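Cas13d (uncultured Ruminococcus sp, PDB 6IV9) binds a CRISPR RNA and, through its two HEPN domains, governs both maturation of that RNA and cleavage of target RNA. Local coordinates at residues D332-N337 with F480-L485; R358-F363 with M407-F412. The protein carries 2 engineered substitutions. All coordinates share one frame; numbering follows the deposited sequence.

Contact 1: D332-N337 with F480-L485; sequences DFIEGN and FDEKIL. With nucleotides of chain B.
E482 holds the first turn of the short, weakly bonded helix 333-336 with two hydrogen bonds, from the start of the 3-10 turn 482-485, its carboxylate accepting from the backbone N-H groups of F333 and I334. E482 OE1 accepts from I334 N at 3.0 Å through its syn lone pair, in a fairly straight bond of 161°. The second bond, F333 N to E482 OE2, is also 3.0 Å long but more bent, at 139°, and its N-H comes from above the carboxylate plane. With CG anti to the backbone N (chi1 -173°) and a bend at chi2, the glutamate chain curls round to put both oxygens against the helix start.

Beside this polar grip lies a small apolar patch. L485 CD1 reaches F333 CD1 at 3.6 Å and I334 CG1 at 3.8 Å, while the other branch of I334, CG2, rests against CB of F480. At the far end of the turn, N337 faces the RNA: O2' of U43 of chain B donates to N337 OD1 at 2.7 Å. N337 ND2 sits over the centre of one face of the F333 ring, 3.3 Å above its plane, and donates to F333 O at 2.8 Å in a nearly straight bond. With a partner at each end, the amide is probably held in this rotation.

K489 forms a salt bridge with E482 OE2, so the carboxylate is held by a lysine as well as by two N-H groups, which would probably keep it ionised. The hydroxyl grasped by N337 is a ribose 2'-hydroxyl that DNA lacks, consistent with recognition of the RNA backbone at this point.

Contact 2: R358-F363 with M407-F412; sequences RLYYDF and MDFLLF
F409 is the centre of an aromatic cluster between helices 353-366 and 400-418, taking one ring against its face and turning its own edge to another. Y360 presents its edge to the face of F409, CD1 lying 3.8 Å from F409 CD1, with the ring planes at 63°. F409 in turn points its edge at the face of F363 in a nearly perpendicular T-shaped pair, planes 88° apart and centroids separated by 5.4 Å. The CB of F409 sits almost on the normal of the F363 ring, 4.3 Å from its centroid, and makes a CH-pi contact. The first torsion of F409 swings the ring away from its own backbone N and across to the partner helix, where CZ meets L359 CB at 3.8 Å.

F412, one turn later, runs past F363 in the opposite direction, CD2 to F363 CD1 at 3.9 Å, and L359 O lies in the plane of its ring at the edge. At the outer end of F363, CZ touches D408 CB at 3.9 Å near the ring plane; the D408 carboxylate pairs with R380.

The short helical segments cross at 112°, their axes 11.0 Å apart, a spacing filled by these rings. Behind helix 400-418, L411 packs on helix 376-386, and M407 and L410 on helix 436-464, while F412 stacks with Y416 one turn further along its own helix.

In the fold
From the N terminus, the chain passes through the turn 332-337 and helix 338-347 into helix 353-366, the first partner of contact 2. Helix 376-386 follows, and helix 400-418 then returns to close the inner loop, with 43 residues between the two segments. The chain runs on through helices 420-432, 436-464 and 467-475 before 480-485 reaches back to 332-337, so contact 1 closes the outer loop and contact 2 is nested inside it. The centres lie about 15 Å apart and the contacts touch directly: F333 and L485 pack on Y361, and N337 on Y360. Together they tie the RNA-facing turn and a later loop to helices 353-366 and 400-418.

Contact 1: D332-N337 with F480-L485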
# COMPACT_ATOMS: atom_id res chain seq x y z
N ASP A 332 -29.19 11.36 -0.46
CA ASP A 332 -30.01 10.88 -1.59
C ASP A 332 -29.34 9.67 -2.26
O ASP A 332 -29.28 9.64 -3.47
CB ASP A 332 -30.34 12.03 -2.54
CG ASP A 332 -31.19 13.10 -1.88
OD1 ASP A 332 -32.15 12.74 -1.20
OD2 ASP A 332 -30.87 14.27 -2.03
N PHE A 333 -28.92 8.70 -1.47
CA PHE A 333 -28.25 7.50 -2.02
C PHE A 333 -29.17 6.73 -2.97
O PHE A 333 -28.73 6.28 -3.99
CB PHE A 333 -27.80 6.59 -0.89
CG PHE A 333 -27.18 5.31 -1.35
CD1 PHE A 333 -27.96 4.20 -1.60
CD2 PHE A 333 -25.81 5.21 -1.55
CE1 PHE A 333 -27.40 3.01 -2.02
CE2 PHE A 333 -25.26 4.01 -1.96
CZ PHE A 333 -26.05 2.92 -2.20
N ILE A 334 -30.44 6.58 -2.61
CA ILE A 334 -31.35 5.79 -3.47
C ILE A 334 -31.52 6.47 -4.83
O ILE A 334 -31.39 5.82 -5.83
CB ILE A 334 -32.69 5.54 -2.77
CG1 ILE A 334 -32.49 4.84 -1.43
CG2 ILE A 334 -33.62 4.77 -3.67
CD1 ILE A 334 -33.76 4.59 -0.67
N GLU A 335 -31.78 7.77 -4.84
CA GLU A 335 -31.95 8.51 -6.11
C GLU A 335 -30.63 8.45 -6.89
O GLU A 335 -30.65 8.29 -8.07
CB GLU A 335 -32.38 9.94 -5.82
CG GLU A 335 -32.57 10.77 -7.07
CD GLU A 335 -33.78 10.41 -7.91
OE1 GLU A 335 -34.59 9.61 -7.46
OE2 GLU A 335 -33.89 10.95 -9.01
N GLY A 336 -29.51 8.57 -6.19
CA GLY A 336 -28.18 8.53 -6.82
C GLY A 336 -27.87 7.18 -7.43
O GLY A 336 -26.98 7.11 -8.25
N ASN A 337 -28.53 6.13 -6.97
CA ASN A 337 -28.27 4.74 -7.43
C ASN A 337 -29.54 4.13 -8.03
O ASN A 337 -29.61 2.92 -8.08
CB ASN A 337 -27.70 3.91 -6.28
CG ASN A 337 -26.32 4.39 -5.90
OD1 ASN A 337 -25.35 3.97 -6.48
ND2 ASN A 337 -26.25 5.29 -4.95
N PHE A 480 -39.12 5.92 -3.40
CA PHE A 480 -38.62 5.18 -2.22
C PHE A 480 -38.14 6.23 -1.23
O PHE A 480 -37.57 7.22 -1.64
CB PHE A 480 -37.60 4.11 -2.61
CG PHE A 480 -38.21 2.84 -3.13
CD1 PHE A 480 -38.77 1.92 -2.27
CD2 PHE A 480 -38.23 2.57 -4.49
CE1 PHE A 480 -39.34 0.75 -2.75
CE2 PHE A 480 -38.80 1.40 -4.96
CZ PHE A 480 -39.35 0.50 -4.10
N ASP A 481 -38.47 6.05 0.04
CA ASP A 481 -38.05 7.01 1.08
C ASP A 481 -36.57 6.79 1.35
O ASP A 481 -36.19 5.67 1.64
CB ASP A 481 -38.85 6.75 2.35
CG ASP A 481 -38.86 7.91 3.33
OD1 ASP A 481 -38.12 8.87 3.12
OD2 ASP A 481 -39.62 7.83 4.30
N GLU A 482 -35.81 7.88 1.36
CA GLU A 482 -34.35 7.89 1.64
C GLU A 482 -34.11 7.44 3.08
O GLU A 482 -33.07 6.87 3.36
CB GLU A 482 -33.77 9.27 1.40
CG GLU A 482 -32.27 9.34 1.49
CD GLU A 482 -31.50 8.36 0.62
OE1 GLU A 482 -32.00 7.98 -0.44
OE2 GLU A 482 -30.39 7.98 1.03
N LYS A 483 -35.11 7.61 3.95
CA LYS A 483 -35.03 7.30 5.40
C LYS A 483 -34.96 5.79 5.65
O LYS A 483 -34.60 5.40 6.73
CB LYS A 483 -36.15 7.99 6.17
CG LYS A 483 -36.22 9.48 5.94
CD LYS A 483 -36.46 10.27 7.18
CE LYS A 483 -36.64 11.75 6.90
NZ LYS A 483 -37.50 12.41 7.91
N ILE A 484 -35.17 5.00 4.60
CA ILE A 484 -35.12 3.51 4.69
C ILE A 484 -33.72 3.09 5.12
O ILE A 484 -33.58 2.07 5.78
CB ILE A 484 -35.45 2.92 3.31
CG1 ILE A 484 -36.95 2.91 3.04
CG2 ILE A 484 -34.85 1.55 3.14
CD1 ILE A 484 -37.28 2.55 1.61
N LEU A 485 -32.72 3.88 4.75
CA LEU A 485 -31.29 3.57 4.99
C LEU A 485 -30.78 4.22 6.26
O LEU A 485 -29.63 4.03 6.55
CB LEU A 485 -30.49 4.07 3.79
CG LEU A 485 -30.69 3.28 2.51
CD1 LEU A 485 -30.00 3.96 1.35
CD2 LEU A 485 -30.22 1.85 2.66
P U B 43 -17.13 2.15 -6.19
OP1 U B 43 -16.58 1.56 -4.92
OP2 U B 43 -17.51 1.25 -7.29
O5' U B 43 -18.38 3.00 -5.70
C5' U B 43 -19.11 3.83 -6.60
C4' U B 43 -20.46 4.17 -6.00
O4' U B 43 -20.18 5.02 -4.87
C3' U B 43 -21.39 5.01 -6.89
O3' U B 43 -22.16 4.08 -7.64
C2' U B 43 -22.20 5.80 -5.84
O2' U B 43 -23.10 4.87 -5.27
C1' U B 43 -21.13 6.09 -4.78
N1 U B 43 -20.43 7.37 -4.98
C2 U B 43 -21.13 8.53 -4.77
O2 U B 43 -22.28 8.54 -4.38
N3 U B 43 -20.43 9.68 -5.01
C4 U B 43 -19.14 9.79 -5.43
O4 U B 43 -18.65 10.90 -5.60
C5 U B 43 -18.47 8.54 -5.63
C6 U B 43 -19.12 7.40 -5.40
P A B 44 -22.10 4.01 -9.25
OP1 A B 44 -22.80 2.77 -9.62
OP2 A B 44 -20.66 4.12 -9.66
O5' A B 44 -22.75 5.40 -9.68
C5' A B 44 -24.22 5.52 -9.67
C4' A B 44 -24.68 6.69 -10.51
O4' A B 44 -24.23 7.95 -9.94
C3' A B 44 -24.10 6.66 -11.93
O3' A B 44 -25.05 7.18 -12.87
C2' A B 44 -22.88 7.54 -11.80
O2' A B 44 -22.50 8.16 -13.00
C1' A B 44 -23.39 8.61 -10.87
N9 A B 44 -22.33 9.26 -10.12
C8 A B 44 -21.25 8.71 -9.47
N7 A B 44 -20.51 9.59 -8.84
C5 A B 44 -21.15 10.80 -9.08
C6 A B 44 -20.89 12.10 -8.66
N6 A B 44 -19.83 12.43 -7.91
N1 A B 44 -21.73 13.08 -9.07
C2 A B 44 -22.79 12.74 -9.82
N3 A B 44 -23.16 11.54 -10.26
C4 A B 44 -22.28 10.60 -9.85

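Contact 2: R358-F363 with M407-F412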
# COMPACT_ATOMS: atom_id res chain seq x y z
N ARG A 358 -31.26 -1.89 1.18
CA ARG A 358 -30.28 -1.99 2.28
C ARG A 358 -29.07 -2.82 1.84
O ARG A 358 -27.96 -2.42 2.13
CB ARG A 358 -30.99 -2.51 3.54
CG ARG A 358 -32.00 -1.52 4.07
CD ARG A 358 -32.51 -1.85 5.45
NE ARG A 358 -33.18 -3.13 5.45
CZ ARG A 358 -34.49 -3.30 5.52
NH1 ARG A 358 -35.29 -2.25 5.66
NH2 ARG A 358 -35.01 -4.51 5.46
N LEU A 359 -29.31 -3.92 1.13
CA LEU A 359 -28.19 -4.76 0.65
C LEU A 359 -27.33 -3.97 -0.33
O LEU A 359 -26.14 -4.14 -0.31
CB LEU A 359 -28.74 -6.03 0.02
CG LEU A 359 -29.19 -7.11 1.01
CD1 LEU A 359 -30.09 -8.12 0.33
CD2 LEU A 359 -28.00 -7.79 1.64
N TYR A 360 -27.95 -3.18 -1.19
CA TYR A 360 -27.20 -2.39 -2.19
C TYR A 360 -26.33 -1.34 -1.50
O TYR A 360 -25.21 -1.14 -1.91
CB TYR A 360 -28.11 -1.84 -3.28
CG TYR A 360 -27.33 -1.41 -4.49
CD1 TYR A 360 -26.88 -2.33 -5.41
CD2 TYR A 360 -27.01 -0.09 -4.71
CE1 TYR A 360 -26.14 -1.96 -6.51
CE2 TYR A 360 -26.28 0.31 -5.81
CZ TYR A 360 -25.84 -0.63 -6.71
OH TYR A 360 -25.14 -0.25 -7.80
N TYR A 361 -26.85 -0.72 -0.45
CA TYR A 361 -26.02 0.26 0.29
C TYR A 361 -24.82 -0.49 0.86
O TYR A 361 -23.74 0.03 0.84
CB TYR A 361 -26.80 0.95 1.42
CG TYR A 361 -25.98 1.95 2.18
CD1 TYR A 361 -25.87 3.25 1.74
CD2 TYR A 361 -25.28 1.60 3.31
CE1 TYR A 361 -25.10 4.18 2.41
CE2 TYR A 361 -24.50 2.51 3.99
CZ TYR A 361 -24.41 3.81 3.54
OH TYR A 361 -23.66 4.73 4.19
N ASP A 362 -25.05 -1.70 1.36
CA ASP A 362 -23.95 -2.51 1.93
C ASP A 362 -22.95 -2.81 0.81
O ASP A 362 -21.78 -2.57 1.01
CB ASP A 362 -24.48 -3.82 2.49
CG ASP A 362 -23.44 -4.78 3.03
OD1 ASP A 362 -22.34 -4.83 2.49
OD2 ASP A 362 -23.75 -5.48 3.97
N PHE A 363 -23.44 -3.22 -0.34
CA PHE A 363 -22.57 -3.60 -1.47
C PHE A 363 -21.68 -2.43 -1.88
O PHE A 363 -20.57 -2.67 -2.24
CB PHE A 363 -23.47 -4.06 -2.62
CG PHE A 363 -22.77 -4.41 -3.90
CD1 PHE A 363 -22.21 -5.66 -4.07
CD2 PHE A 363 -22.71 -3.52 -4.94
CE1 PHE A 363 -21.58 -5.99 -5.25
CE2 PHE A 363 -22.08 -3.85 -6.12
CZ PHE A 363 -21.51 -5.08 -6.27
N MET A 407 -24.10 -7.80 -11.91
CA MET A 407 -23.77 -9.24 -11.87
C MET A 407 -23.17 -9.62 -10.52
O MET A 407 -23.62 -10.58 -9.93
CB MET A 407 -22.78 -9.59 -12.99
CG MET A 407 -23.35 -9.42 -14.38
SD MET A 407 -22.14 -9.68 -15.68
CE MET A 407 -23.21 -9.80 -17.11
N ASP A 408 -22.23 -8.82 -10.02
CA ASP A 408 -21.57 -9.07 -8.72
C ASP A 408 -22.62 -9.01 -7.61
O ASP A 408 -22.56 -9.82 -6.71
CB ASP A 408 -20.43 -8.07 -8.50
CG ASP A 408 -19.22 -8.31 -9.37
OD1 ASP A 408 -19.23 -9.25 -10.15
OD2 ASP A 408 -18.26 -7.56 -9.25
N PHE A 409 -23.56 -8.09 -7.70
CA PHE A 409 -24.61 -7.95 -6.66
C PHE A 409 -25.46 -9.21 -6.56
O PHE A 409 -25.75 -9.62 -5.47
CB PHE A 409 -25.48 -6.72 -6.91
CG PHE A 409 -26.45 -6.48 -5.79
CD1 PHE A 409 -26.03 -5.96 -4.58
CD2 PHE A 409 -27.78 -6.83 -5.93
CE1 PHE A 409 -26.93 -5.74 -3.55
CE2 PHE A 409 -28.67 -6.62 -4.89
CZ PHE A 409 -28.24 -6.08 -3.71
N LEU A 410 -25.84 -9.79 -7.69
CA LEU A 410 -26.66 -11.02 -7.67
C LEU A 410 -25.86 -12.13 -6.98
O LEU A 410 -26.41 -12.83 -6.17
CB LEU A 410 -26.95 -11.44 -9.10
CG LEU A 410 -27.93 -10.57 -9.87
CD1 LEU A 410 -28.18 -11.16 -11.24
CD2 LEU A 410 -29.23 -10.43 -9.11
N LEU A 411 -24.59 -12.27 -7.33
CA LEU A 411 -23.73 -13.31 -6.71
C LEU A 411 -23.58 -13.03 -5.22
O LEU A 411 -23.62 -13.95 -4.45
CB LEU A 411 -22.37 -13.27 -7.40
CG LEU A 411 -22.37 -13.61 -8.88
CD1 LEU A 411 -20.95 -13.75 -9.39
CD2 LEU A 411 -23.16 -14.87 -9.14
N PHE A 412 -23.39 -11.77 -4.86
CA PHE A 412 -23.21 -11.41 -3.44
C PHE A 412 -24.44 -11.81 -2.63
O PHE A 412 -24.31 -12.46 -1.62
CB PHE A 412 -23.05 -9.89 -3.35
CG PHE A 412 -23.27 -9.28 -1.99
CD1 PHE A 412 -22.61 -9.76 -0.88
CD2 PHE A 412 -24.10 -8.19 -1.84
CE1 PHE A 412 -22.80 -9.19 0.36
CE2 PHE A 412 -24.28 -7.62 -0.60
CZ PHE A 412 -23.64 -8.12 0.50